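Local coordinates for putative ATP-dependent endonuclease of the OLD family (Thermus scotoductus, PDB 6P74), which degrades linear and supercoiled double-stranded DNA as a metal-dependent 5'-3' exonuclease, nicks circular DNA, and carries an ATPase domain whose activity DNA stimulates, at residues A262-G267 with L294-D299; R319-R324 with E342-L347; E399-V404 with R520-P525. All blocks are in the same frame, centred on the assembly; numbering follows the deposited sequence.

Contact 1 (A262-G267 with L294-D299)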
ATOM      1  N   ALA A 262      -4.222 -12.889  26.823  1.00 66.59           N
ATOM      2  CA  ALA A 262      -3.234 -13.844  27.319  1.00 70.10           C
ATOM      3  C   ALA A 262      -1.942 -13.129  27.731  1.00 73.81           C
ATOM      4  O   ALA A 262      -1.357 -13.450  28.772  1.00 80.74           O
ATOM      5  CB  ALA A 262      -2.959 -14.920  26.273  1.00 71.02           C
ATOM      6  N   PHE A 263      -1.497 -12.140  26.946  1.00 72.67           N
ATOM      7  CA  PHE A 263      -0.333 -11.341  27.333  1.00 74.80           C
ATOM      8  C   PHE A 263      -0.489 -10.767  28.730  1.00 79.88           C
ATOM      9  O   PHE A 263       0.432 -10.827  29.548  1.00 82.39           O
ATOM     10  CB  PHE A 263      -0.116 -10.202  26.345  1.00 74.36           C
ATOM     11  CG  PHE A 263       0.682 -10.582  25.135  1.00 83.92           C
ATOM     12  CD1 PHE A 263       1.871 -11.265  25.255  1.00 88.75           C
ATOM     13  CD2 PHE A 263       0.249 -10.225  23.869  1.00 87.15           C
ATOM     14  CE1 PHE A 263       2.605 -11.598  24.132  1.00 89.84           C
ATOM     15  CE2 PHE A 263       0.975 -10.567  22.749  1.00 83.31           C
ATOM     16  CZ  PHE A 263       2.148 -11.250  22.879  1.00 81.26           C
ATOM     17  N   ARG A 264      -1.649 -10.173  29.013  1.00 90.95           N
ATOM     18  CA  ARG A 264      -1.825  -9.496  30.292  1.00 92.89           C
ATOM     19  C   ARG A 264      -1.748 -10.480  31.444  1.00 92.46           C
ATOM     20  O   ARG A 264      -1.196 -10.163  32.505  1.00 96.46           O
ATOM     21  CB  ARG A 264      -3.153  -8.742  30.323  1.00 90.41           C
ATOM     22  CG  ARG A 264      -3.227  -7.746  31.454  1.00 96.51           C
ATOM     23  CD  ARG A 264      -4.290  -8.140  32.424  1.00104.30           C
ATOM     24  NE  ARG A 264      -5.592  -8.082  31.781  1.00103.05           N
ATOM     25  CZ  ARG A 264      -6.676  -8.692  32.242  1.00112.65           C
ATOM     26  NH1 ARG A 264      -6.613  -9.422  33.355  1.00104.01           N
ATOM     27  NH2 ARG A 264      -7.826  -8.574  31.582  1.00123.60           N
ATOM     28  N   GLN A 265      -2.309 -11.679  31.253  1.00 88.61           N
ATOM     29  CA  GLN A 265      -2.209 -12.719  32.269  1.00 92.53           C
ATOM     30  C   GLN A 265      -0.800 -13.278  32.376  1.00 98.04           C
ATOM     31  O   GLN A 265      -0.377 -13.652  33.474  1.00105.82           O
ATOM     32  CB  GLN A 265      -3.187 -13.849  31.978  1.00 91.09           C
ATOM     33  CG  GLN A 265      -4.618 -13.392  31.895  1.00 97.06           C
ATOM     34  CD  GLN A 265      -5.577 -14.540  32.067  1.00105.06           C
ATOM     35  OE1 GLN A 265      -5.192 -15.615  32.540  1.00113.88           O
ATOM     36  NE2 GLN A 265      -6.830 -14.331  31.676  1.00102.65           N
ATOM     37  N   LEU A 266      -0.067 -13.372  31.260  1.00 98.34           N
ATOM     38  CA  LEU A 266       1.296 -13.896  31.318  1.00103.68           C
ATOM     39  C   LEU A 266       2.260 -12.893  31.931  1.00101.84           C
ATOM     40  O   LEU A 266       3.339 -13.285  32.390  1.00101.67           O
ATOM     41  CB  LEU A 266       1.785 -14.304  29.925  1.00101.71           C
ATOM     42  CG  LEU A 266       1.392 -15.705  29.433  1.00104.98           C
ATOM     43  CD1 LEU A 266       1.912 -16.801  30.365  1.00 98.65           C
ATOM     44  CD2 LEU A 266      -0.128 -15.845  29.231  1.00105.28           C
ATOM     45  N   GLY A 267       1.889 -11.614  31.955  1.00 97.17           N
ATOM     46  CA  GLY A 267       2.629 -10.610  32.680  1.00101.21           C
ATOM     47  C   GLY A 267       3.945 -10.195  32.075  1.00107.49           C
ATOM     48  O   GLY A 267       4.537  -9.222  32.549  1.00111.74           O
ATOM     49  N   LEU A 294      -5.947  -2.686  26.912  1.00 68.15           N
ATOM     50  CA  LEU A 294      -4.760  -1.984  26.454  1.00 69.91           C
ATOM     51  C   LEU A 294      -4.326  -0.935  27.469  1.00 73.44           C
ATOM     52  O   LEU A 294      -3.125  -0.784  27.736  1.00 74.79           O
ATOM     53  CB  LEU A 294      -5.020  -1.363  25.082  1.00 68.11           C
ATOM     54  CG  LEU A 294      -5.180  -2.419  23.983  1.00 69.92           C
ATOM     55  CD1 LEU A 294      -5.722  -1.815  22.702  1.00 61.43           C
ATOM     56  CD2 LEU A 294      -3.859  -3.146  23.712  1.00 68.67           C
ATOM     57  N   CYS A 295      -5.289  -0.244  28.089  1.00 67.10           N
ATOM     58  CA  CYS A 295      -4.944   0.768  29.081  1.00 68.13           C
ATOM     59  C   CYS A 295      -4.323   0.150  30.327  1.00 71.99           C
ATOM     60  O   CYS A 295      -3.406   0.732  30.916  1.00 77.02           O
ATOM     61  CB  CYS A 295      -6.173   1.582  29.471  1.00 75.50           C
ATOM     62  SG  CYS A 295      -6.786   2.689  28.205  1.00 75.82           S
ATOM     63  N   GLU A 296      -4.825  -1.002  30.782  1.00 75.18           N
ATOM     64  CA  GLU A 296      -4.198  -1.609  31.951  1.00 78.62           C
ATOM     65  C   GLU A 296      -2.747  -1.984  31.652  1.00 80.49           C
ATOM     66  O   GLU A 296      -1.853  -1.741  32.471  1.00 82.95           O
ATOM     67  CB  GLU A 296      -4.992  -2.823  32.434  1.00 84.44           C
ATOM     68  CG  GLU A 296      -4.489  -3.338  33.795  1.00 96.39           C
ATOM     69  CD  GLU A 296      -5.068  -4.691  34.216  1.00104.71           C
ATOM     70  OE1 GLU A 296      -6.117  -5.095  33.675  1.00104.34           O
ATOM     71  OE2 GLU A 296      -4.469  -5.353  35.098  1.00111.06           O
ATOM     72  N   MET A 297      -2.481  -2.527  30.461  1.00 77.84           N
ATOM     73  CA  MET A 297      -1.120  -2.951  30.141  1.00 79.10           C
ATOM     74  C   MET A 297      -0.188  -1.758  29.971  1.00 76.93           C
ATOM     75  O   MET A 297       0.984  -1.815  30.370  1.00 74.32           O
ATOM     76  CB  MET A 297      -1.122  -3.806  28.882  1.00 82.73           C
ATOM     77  CG  MET A 297      -2.113  -4.938  28.934  1.00 90.43           C
ATOM     78  SD  MET A 297      -1.568  -6.358  27.983  1.00 94.21           S
ATOM     79  CE  MET A 297      -1.511  -5.703  26.329  1.00 86.27           C
ATOM     80  N   ALA A 298      -0.682  -0.677  29.367  1.00 74.76           N
ATOM     81  CA  ALA A 298       0.132   0.525  29.244  1.00 77.06           C
ATOM     82  C   ALA A 298       0.410   1.149  30.608  1.00 78.58           C
ATOM     83  O   ALA A 298       1.545   1.545  30.894  1.00 82.70           O
ATOM     84  CB  ALA A 298      -0.553   1.529  28.324  1.00 73.81           C
ATOM     85  N   ASP A 299      -0.611   1.241  31.462  1.00 74.89           N
ATOM     86  CA  ASP A 299      -0.438   1.894  32.759  1.00 84.02           C
ATOM     87  C   ASP A 299       0.464   1.080  33.681  1.00 94.90           C
ATOM     88  O   ASP A 299       1.301   1.639  34.401  1.00 99.63           O
ATOM     89  CB  ASP A 299      -1.803   2.118  33.410  1.00 87.34           C
ATOM     90  CG  ASP A 299      -2.643   3.166  32.688  1.00 88.33           C
ATOM     91  OD1 ASP A 299      -2.101   3.866  31.799  1.00 89.94           O
ATOM     92  OD2 ASP A 299      -3.848   3.285  33.008  1.00 88.19           O
TER

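Contact 2 (R319-R324 with E342-L347)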
ATOM      1  N   ARG A 319      -8.294  10.916  28.943  1.00 64.74           N
ATOM      2  CA  ARG A 319      -6.889  10.569  28.819  1.00 69.76           C
ATOM      3  C   ARG A 319      -6.541  11.531  27.680  1.00 64.99           C
ATOM      4  O   ARG A 319      -6.755  11.232  26.501  1.00 67.57           O
ATOM      5  CB  ARG A 319      -6.781   9.090  28.436  1.00 74.43           C
ATOM      6  CG  ARG A 319      -5.497   8.413  28.812  1.00 84.11           C
ATOM      7  CD  ARG A 319      -5.608   6.919  28.528  1.00 94.73           C
ATOM      8  NE  ARG A 319      -6.160   6.149  29.644  1.00 92.98           N
ATOM      9  CZ  ARG A 319      -5.409   5.435  30.483  1.00 90.41           C
ATOM     10  NH1 ARG A 319      -4.086   5.389  30.320  1.00 82.69           N
ATOM     11  NH2 ARG A 319      -5.977   4.753  31.470  1.00 94.82           N
ATOM     12  N   PHE A 320      -6.014  12.706  28.026  1.00 70.64           N
ATOM     13  CA  PHE A 320      -5.856  13.759  27.027  1.00 72.12           C
ATOM     14  C   PHE A 320      -4.363  13.686  26.717  1.00 66.96           C
ATOM     15  O   PHE A 320      -3.960  14.085  25.619  1.00 61.97           O
ATOM     16  CB  PHE A 320      -6.256  15.186  27.436  1.00 62.63           C
ATOM     17  CG  PHE A 320      -5.706  15.614  28.760  1.00 65.44           C
ATOM     18  CD1 PHE A 320      -4.383  16.006  28.884  1.00 64.33           C
ATOM     19  CD2 PHE A 320      -6.525  15.654  29.887  1.00 64.80           C
ATOM     20  CE1 PHE A 320      -3.870  16.408  30.117  1.00 68.67           C
ATOM     21  CE2 PHE A 320      -6.025  16.050  31.127  1.00 59.09           C
ATOM     22  CZ  PHE A 320      -4.698  16.430  31.243  1.00 67.02           C
ATOM     23  N   GLU A 321      -3.540  13.155  27.628  1.00 61.86           N
ATOM     24  CA  GLU A 321      -2.121  13.031  27.314  1.00 70.88           C
ATOM     25  C   GLU A 321      -1.894  12.124  26.112  1.00 65.36           C
ATOM     26  O   GLU A 321      -0.921  12.310  25.375  1.00 60.74           O
ATOM     27  CB  GLU A 321      -1.330  12.500  28.520  1.00 76.92           C
ATOM     28  CG  GLU A 321      -1.407  13.383  29.771  1.00 78.49           C
ATOM     29  CD  GLU A 321      -2.632  13.087  30.629  1.00 81.68           C
ATOM     30  OE1 GLU A 321      -3.584  12.437  30.133  1.00 81.88           O
ATOM     31  OE2 GLU A 321      -2.643  13.502  31.807  1.00 80.82           O
ATOM     32  N   ALA A 322      -2.771  11.137  25.905  1.00 63.69           N
ATOM     33  CA  ALA A 322      -2.581  10.179  24.815  1.00 69.94           C
ATOM     34  C   ALA A 322      -2.879  10.769  23.440  1.00 71.29           C
ATOM     35  O   ALA A 322      -2.385  10.246  22.433  1.00 70.67           O
ATOM     36  CB  ALA A 322      -3.463   8.957  25.030  1.00 66.96           C
ATOM     37  N   LEU A 323      -3.627  11.869  23.384  1.00 66.52           N
ATOM     38  CA  LEU A 323      -4.242  12.324  22.151  1.00 57.59           C
ATOM     39  C   LEU A 323      -3.254  13.009  21.228  1.00 61.81           C
ATOM     40  O   LEU A 323      -2.479  13.877  21.652  1.00 68.95           O
ATOM     41  CB  LEU A 323      -5.396  13.268  22.470  1.00 61.21           C
ATOM     42  CG  LEU A 323      -6.592  12.551  23.105  1.00 60.35           C
ATOM     43  CD1 LEU A 323      -7.685  13.530  23.515  1.00 57.27           C
ATOM     44  CD2 LEU A 323      -7.128  11.454  22.173  1.00 61.20           C
ATOM     45  N   ARG A 324      -3.290  12.601  19.961  1.00 62.15           N
ATOM     46  CA  ARG A 324      -2.616  13.276  18.863  1.00 63.90           C
ATOM     47  C   ARG A 324      -3.634  13.427  17.751  1.00 64.10           C
ATOM     48  O   ARG A 324      -4.176  12.420  17.273  1.00 64.56           O
ATOM     49  CB  ARG A 324      -1.406  12.477  18.340  1.00 65.51           C
ATOM     50  CG  ARG A 324      -0.463  11.925  19.388  1.00 66.49           C
ATOM     51  CD  ARG A 324       0.331  13.032  20.045  1.00 66.41           C
ATOM     52  NE  ARG A 324       1.280  12.454  20.981  1.00 73.27           N
ATOM     53  CZ  ARG A 324       1.030  12.257  22.268  1.00 67.68           C
ATOM     54  NH1 ARG A 324      -0.144  12.622  22.786  1.00 55.02           N
ATOM     55  NH2 ARG A 324       1.958  11.697  23.026  1.00 64.64           N
ATOM     56  N   GLU A 342       4.075  21.899  29.002  1.00101.86           N
ATOM     57  CA  GLU A 342       3.721  23.073  29.790  1.00107.36           C
ATOM     58  C   GLU A 342       2.273  23.035  30.278  1.00105.85           C
ATOM     59  O   GLU A 342       1.989  23.325  31.445  1.00108.47           O
ATOM     60  CB  GLU A 342       3.953  24.311  28.936  1.00108.00           C
ATOM     61  CG  GLU A 342       3.538  24.044  27.502  1.00113.63           C
ATOM     62  CD  GLU A 342       3.959  25.122  26.526  1.00118.73           C
ATOM     63  OE1 GLU A 342       3.163  26.067  26.295  1.00115.27           O
ATOM     64  OE2 GLU A 342       5.086  25.004  25.985  1.00120.59           O
ATOM     65  N   ASP A 343       1.352  22.671  29.395  1.00101.17           N
ATOM     66  CA  ASP A 343      -0.075  22.792  29.661  1.00 94.71           C
ATOM     67  C   ASP A 343      -0.680  21.606  30.405  1.00 82.24           C
ATOM     68  O   ASP A 343      -1.819  21.715  30.879  1.00 78.68           O
ATOM     69  CB  ASP A 343      -0.822  22.990  28.341  1.00 98.60           C
ATOM     70  CG  ASP A 343      -0.419  24.264  27.649  1.00108.91           C
ATOM     71  OD1 ASP A 343       0.328  25.046  28.278  1.00118.23           O
ATOM     72  OD2 ASP A 343      -0.836  24.483  26.492  1.00106.67           O
ATOM     73  N   LYS A 344       0.046  20.490  30.530  1.00 75.85           N
ATOM     74  CA  LYS A 344      -0.546  19.282  31.092  1.00 78.85           C
ATOM     75  C   LYS A 344      -1.052  19.505  32.514  1.00 80.64           C
ATOM     76  O   LYS A 344      -2.117  19.001  32.885  1.00 79.44           O
ATOM     77  CB  LYS A 344       0.458  18.132  31.050  1.00 80.03           C
ATOM     78  CG  LYS A 344       0.642  17.507  29.660  1.00 84.10           C
ATOM     79  CD  LYS A 344       1.453  16.217  29.753  1.00 84.07           C
ATOM     80  CE  LYS A 344       1.748  15.601  28.398  1.00 86.98           C
ATOM     81  NZ  LYS A 344       2.401  14.257  28.573  1.00 87.97           N
ATOM     82  N   SER A 345      -0.316  20.253  33.329  1.00 82.27           N
ATOM     83  CA  SER A 345      -0.691  20.328  34.736  1.00 86.69           C
ATOM     84  C   SER A 345      -1.975  21.136  34.931  1.00 82.87           C
ATOM     85  O   SER A 345      -2.815  20.774  35.758  1.00 82.23           O
ATOM     86  CB  SER A 345       0.449  20.916  35.555  1.00 89.99           C
ATOM     87  OG  SER A 345       0.492  22.308  35.335  1.00100.02           O
ATOM     88  N   ALA A 346      -2.154  22.226  34.185  1.00 81.05           N
ATOM     89  CA  ALA A 346      -3.397  22.990  34.288  1.00 74.56           C
ATOM     90  C   ALA A 346      -4.609  22.166  33.843  1.00 74.41           C
ATOM     91  O   ALA A 346      -5.650  22.162  34.512  1.00 70.65           O
ATOM     92  CB  ALA A 346      -3.296  24.277  33.470  1.00 69.90           C
ATOM     93  N   LEU A 347      -4.502  21.472  32.707  1.00 64.03           N
ATOM     94  CA  LEU A 347      -5.608  20.622  32.279  1.00 61.15           C
ATOM     95  C   LEU A 347      -5.853  19.475  33.267  1.00 69.29           C
ATOM     96  O   LEU A 347      -7.000  19.075  33.499  1.00 67.72           O
ATOM     97  CB  LEU A 347      -5.348  20.088  30.871  1.00 65.59           C
ATOM     98  CG  LEU A 347      -6.633  19.727  30.122  1.00 71.02           C
ATOM     99  CD1 LEU A 347      -7.609  20.920  30.150  1.00 67.89           C
ATOM    100  CD2 LEU A 347      -6.356  19.294  28.698  1.00 65.53           C
TER

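Contact 3 (E399-V404 with R520-P525)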
ATOM      1  N   GLU A 399     -22.989  18.058   8.749  1.00 83.91           N
ATOM      2  CA  GLU A 399     -22.008  19.134   8.814  1.00 82.63           C
ATOM      3  C   GLU A 399     -20.808  18.788   9.681  1.00 79.62           C
ATOM      4  O   GLU A 399     -19.917  19.634   9.839  1.00 80.45           O
ATOM      5  CB  GLU A 399     -22.664  20.415   9.343  1.00 87.73           C
ATOM      6  CG  GLU A 399     -23.850  20.909   8.516  1.00 92.53           C
ATOM      7  CD  GLU A 399     -23.429  21.350   7.134  1.00104.89           C
ATOM      8  OE1 GLU A 399     -24.210  21.162   6.169  1.00108.65           O
ATOM      9  OE2 GLU A 399     -22.298  21.873   7.022  1.00111.63           O
ATOM     10  N   CYS A 400     -20.776  17.569  10.240  1.00 77.48           N
ATOM     11  CA  CYS A 400     -19.761  17.124  11.212  1.00 79.42           C
ATOM     12  C   CYS A 400     -19.626  18.100  12.380  1.00 78.24           C
ATOM     13  O   CYS A 400     -18.521  18.427  12.821  1.00 69.52           O
ATOM     14  CB  CYS A 400     -18.405  16.886  10.551  1.00 89.93           C
ATOM     15  SG  CYS A 400     -18.462  15.717   9.171  1.00104.20           S
ATOM     16  N   ILE A 401     -20.767  18.549  12.906  1.00 76.29           N
ATOM     17  CA  ILE A 401     -20.799  19.329  14.136  1.00 73.75           C
ATOM     18  C   ILE A 401     -21.201  18.399  15.264  1.00 63.16           C
ATOM     19  O   ILE A 401     -22.278  17.797  15.220  1.00 65.14           O
ATOM     20  CB  ILE A 401     -21.768  20.517  14.036  1.00 73.69           C
ATOM     21  CG1 ILE A 401     -21.342  21.457  12.905  1.00 79.67           C
ATOM     22  CG2 ILE A 401     -21.834  21.250  15.398  1.00 61.60           C
ATOM     23  CD1 ILE A 401     -22.377  22.501  12.563  1.00 75.27           C
ATOM     24  N   ALA A 402     -20.348  18.268  16.270  1.00 62.02           N
ATOM     25  CA  ALA A 402     -20.698  17.501  17.456  1.00 65.88           C
ATOM     26  C   ALA A 402     -21.357  18.412  18.472  1.00 69.15           C
ATOM     27  O   ALA A 402     -20.794  19.440  18.850  1.00 70.54           O
ATOM     28  CB  ALA A 402     -19.470  16.860  18.088  1.00 60.28           C
ATOM     29  N   VAL A 403     -22.546  18.039  18.907  1.00 65.82           N
ATOM     30  CA  VAL A 403     -23.196  18.686  20.029  1.00 59.70           C
ATOM     31  C   VAL A 403     -22.910  17.831  21.255  1.00 63.13           C
ATOM     32  O   VAL A 403     -23.365  16.686  21.343  1.00 63.43           O
ATOM     33  CB  VAL A 403     -24.699  18.838  19.785  1.00 64.08           C
ATOM     34  CG1 VAL A 403     -25.362  19.475  21.011  1.00 59.40           C
ATOM     35  CG2 VAL A 403     -24.931  19.642  18.500  1.00 67.03           C
ATOM     36  N   VAL A 404     -22.174  18.375  22.216  1.00 67.49           N
ATOM     37  CA  VAL A 404     -21.576  17.580  23.283  1.00 61.33           C
ATOM     38  C   VAL A 404     -22.175  17.984  24.622  1.00 66.14           C
ATOM     39  O   VAL A 404     -22.038  19.134  25.058  1.00 66.59           O
ATOM     40  CB  VAL A 404     -20.055  17.739  23.302  1.00 60.25           C
ATOM     41  CG1 VAL A 404     -19.685  19.180  23.599  1.00 62.15           C
ATOM     42  CG2 VAL A 404     -19.505  16.827  24.339  1.00 60.49           C
ATOM     43  N   ARG A 520     -26.087  29.428  15.608  1.00 71.80           N
ATOM     44  CA  ARG A 520     -25.744  30.098  14.355  1.00 71.79           C
ATOM     45  C   ARG A 520     -24.232  30.280  14.214  1.00 64.19           C
ATOM     46  O   ARG A 520     -23.688  30.162  13.115  1.00 60.90           O
ATOM     47  CB  ARG A 520     -26.453  31.458  14.254  1.00 71.73           C
ATOM     48  CG  ARG A 520     -27.953  31.388  14.067  1.00 72.62           C
ATOM     49  CD  ARG A 520     -28.529  32.763  13.769  1.00 78.83           C
ATOM     50  NE  ARG A 520     -29.983  32.738  13.764  1.00 80.87           N
ATOM     51  CZ  ARG A 520     -30.704  32.390  12.716  1.00 83.10           C
ATOM     52  NH1 ARG A 520     -30.102  32.061  11.583  1.00 94.40           N
ATOM     53  NH2 ARG A 520     -32.023  32.368  12.801  1.00 83.87           N
ATOM     54  N   GLN A 521     -23.531  30.588  15.311  1.00 64.98           N
ATOM     55  CA  GLN A 521     -22.078  30.758  15.213  1.00 60.72           C
ATOM     56  C   GLN A 521     -21.380  29.430  14.916  1.00 63.48           C
ATOM     57  O   GLN A 521     -20.496  29.359  14.047  1.00 69.40           O
ATOM     58  CB  GLN A 521     -21.518  31.386  16.493  1.00 56.17           C
ATOM     59  CG  GLN A 521     -19.963  31.560  16.473  1.00 61.97           C
ATOM     60  CD  GLN A 521     -19.472  32.628  17.469  1.00 65.64           C
ATOM     61  OE1 GLN A 521     -19.959  33.758  17.476  1.00 61.84           O
ATOM     62  NE2 GLN A 521     -18.519  32.261  18.320  1.00 70.85           N
ATOM     63  N   VAL A 522     -21.745  28.363  15.634  1.00 64.91           N
ATOM     64  CA  VAL A 522     -21.058  27.092  15.400  1.00 68.41           C
ATOM     65  C   VAL A 522     -21.366  26.551  14.009  1.00 73.99           C
ATOM     66  O   VAL A 522     -20.585  25.763  13.467  1.00 80.99           O
ATOM     67  CB  VAL A 522     -21.407  26.042  16.475  1.00 63.84           C
ATOM     68  CG1 VAL A 522     -22.755  25.388  16.151  1.00 59.66           C
ATOM     69  CG2 VAL A 522     -20.267  24.951  16.592  1.00 58.06           C
ATOM     70  N   THR A 523     -22.480  26.982  13.409  1.00 75.01           N
ATOM     71  CA  THR A 523     -22.865  26.576  12.066  1.00 76.97           C
ATOM     72  C   THR A 523     -22.187  27.408  10.985  1.00 77.60           C
ATOM     73  O   THR A 523     -22.116  26.972   9.831  1.00 82.17           O
ATOM     74  CB  THR A 523     -24.393  26.690  11.917  1.00 84.64           C
ATOM     75  OG1 THR A 523     -25.022  25.580  12.566  1.00 87.85           O
ATOM     76  CG2 THR A 523     -24.793  26.687  10.458  1.00 92.58           C
ATOM     77  N   ARG A 524     -21.684  28.577  11.327  1.00 82.73           N
ATOM     78  CA  ARG A 524     -21.235  29.534  10.319  1.00 87.81           C
ATOM     79  C   ARG A 524     -19.945  29.061   9.662  1.00 99.65           C
ATOM     80  O   ARG A 524     -18.943  28.854  10.363  1.00 97.30           O
ATOM     81  CB  ARG A 524     -21.047  30.903  10.963  1.00 78.52           C
ATOM     82  CG  ARG A 524     -21.173  32.065  10.005  1.00 86.50           C
ATOM     83  CD  ARG A 524     -21.961  33.221  10.640  1.00 80.00           C
ATOM     84  NE  ARG A 524     -21.403  33.644  11.921  1.00 76.20           N
ATOM     85  CZ  ARG A 524     -22.128  33.871  13.019  1.00 75.28           C
ATOM     86  NH1 ARG A 524     -23.451  33.710  12.985  1.00 72.49           N
ATOM     87  NH2 ARG A 524     -21.536  34.265  14.151  1.00 66.86           N
ATOM     88  N   PRO A 525     -19.912  28.887   8.329  1.00111.98           N
ATOM     89  CA  PRO A 525     -18.733  28.382   7.612  1.00118.77           C
ATOM     90  C   PRO A 525     -17.487  29.236   7.841  1.00121.74           C
ATOM     91  O   PRO A 525     -16.462  28.968   7.211  1.00130.70           O
ATOM     92  CB  PRO A 525     -19.170  28.432   6.144  1.00123.65           C
ATOM     93  CG  PRO A 525     -20.313  29.419   6.112  1.00118.84           C
ATOM     94  CD  PRO A 525     -21.010  29.244   7.413  1.00112.06           C
TER

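Contact 1 (A262-G267 with L294-D299)
R264 lies across both M297 and E296, meeting each side chain at roughly a right angle and with a different part of its length. The aliphatic root takes the methionine: M297 SD sits 3.7 Å from R264 CB, and M297 CG comes within 3.9 Å of R264 CG. The sulfur therefore rests against the base of the arginine, close to its backbone. F263, one residue earlier, adds a looser apolar touch, its CB 4.4 Å from M297 SD, while its ring turns away to pack on I155, R158 and L159 of helix 154-166.

Beyond CG the arginine bends at chi2 (-115°) and again at chi3, which carries the guanidinium over to E296. The glutamate reaches out with CG anti to its backbone N and an extended chain, and its carboxylate plane lies 29° from that of the guanidinium. E296 OE1 stands above one face of the guanidinium, nearer its rim than its middle, 3.6 Å from R264 NE. No N-H points at it, and the salt bridge is one of charge alone.

Here the C-terminal ends of helices 246-266 and 284-299 of the ATPase domain run side by side, in a domain of the P-loop NTPase clan; the axes of these two segments approach to 10.6 Å and are inclined at 35°. R264 and M297 mark the closest backbone approach, with CA atoms 6.6 Å apart.

Both charged ends have stronger partners within their own helices: R264 NH2 forms a salt bridge with E261, and E296 OE1 one with R292. On another side of helix 246-266, A262 and Q265 pack against T195 of the second subunit.

Contact 2 (R319-R324 with E342-L347)
The apolar part of the contact is F320 against L347. L347 CD2 lies over the middle of one ring face, 3.7 Å from the F320 ring centroid and 10° off the ring normal, a CH-pi contact. The two side chains run antiparallel past one another, which brings L347 CB to 3.7 Å from F320 CZ at the far end of the ring. Chi1 of F320 (48°) sets CG between the backbone N and the carbonyl carbon, directing the ring toward the helix. E321 OE1 stands above the opposite face, displaced toward the rim.

E321 and K344 meet through their carbon chains, E321 CG lying 4.0 Å from K344 CD. Their charges are not in contact, with 6.0 Å between E321 OE2 and K344 NZ; E321 OE2 forms a salt bridge with R351, and K344 NZ with E341. A bound HEPES buffer molecule lies beside E321.

Hydrogen bonds brace the F320-L323 type I turn from its own side. R324 NH1 donates to E321 O at 2.7 Å in a nearly straight bond and to L323 O at 2.9 Å, with both oxygens in the guanidinium plane. The carbonyls receive it differently: the donor is tilted 27° from the plane of the first but stands above that of the second.

The turn leads into strand 323-328, which pairs with strand 23-27 in the mixed sheet of the ATPase domain, whereas L347 belongs to helix 341-355. V418 of helix 409-422, in the Toprim domain, packs on both F320 and L347, placing this contact at the junction of the two domains.

Contact 3 (E399-V404 with R520-P525)
I401, the first residue of strand 401-405, faces the C-terminal part of helix 513-523, with its CA 7.8 Å from that of T523. Two branches of the isoleucine make the contact. CG2, held anti to the backbone N, meets the corresponding branch of V522 obliquely, I401 CG2 and V522 CG2 being 4.2 Å apart. The CG1 arm stretches on toward the helix (chi2 169°) and puts CD1 beside the backbone, 3.8 Å from V522 O. At the same methyl T523 crosses at about a right angle, its OG1 4.1 Å from I401 CD1.

This joins an outermost strand of the four-stranded parallel sheet of the Toprim domain to the helix near the modelled C-terminus. Strand 401-405 hydrogen-bonds with the neighbouring strand 372-376.

The polar atoms beside the isoleucine methyl have partners elsewhere: V522 O accepts a hydrogen bond from R372 NH2, and T523 OG1 is hydrogen-bonded to I519 O one turn earlier in the helix. V522 also packs on V427 of strand 426-431, two places in from the edge strand, which puts the helix over a face of the sheet, while T523 touches F389 of helix 379-391.

Contacts 1 and 2 both belong to the C-terminal part of the ATPase domain and are directly joined: D299 OD1 of helix 284-299 forms a 2.9 Å salt bridge with R319 NH1. Contact 3 lies within the Toprim domain, its centre about 39 Å from that of contact 1 and on the opposite side of the chain's centre. The first two are partly buried. In contact 1 an arginine is itself central, its carbon chain packing on a methionine, whereas in contact 2 the charged chains flank a buried ring-leucine pair. Contact 3 is more enclosed, and aliphatic groups do most of its work. The pairing of elements also changes, from helix with helix, to a turn with a helix, to a strand with a helix.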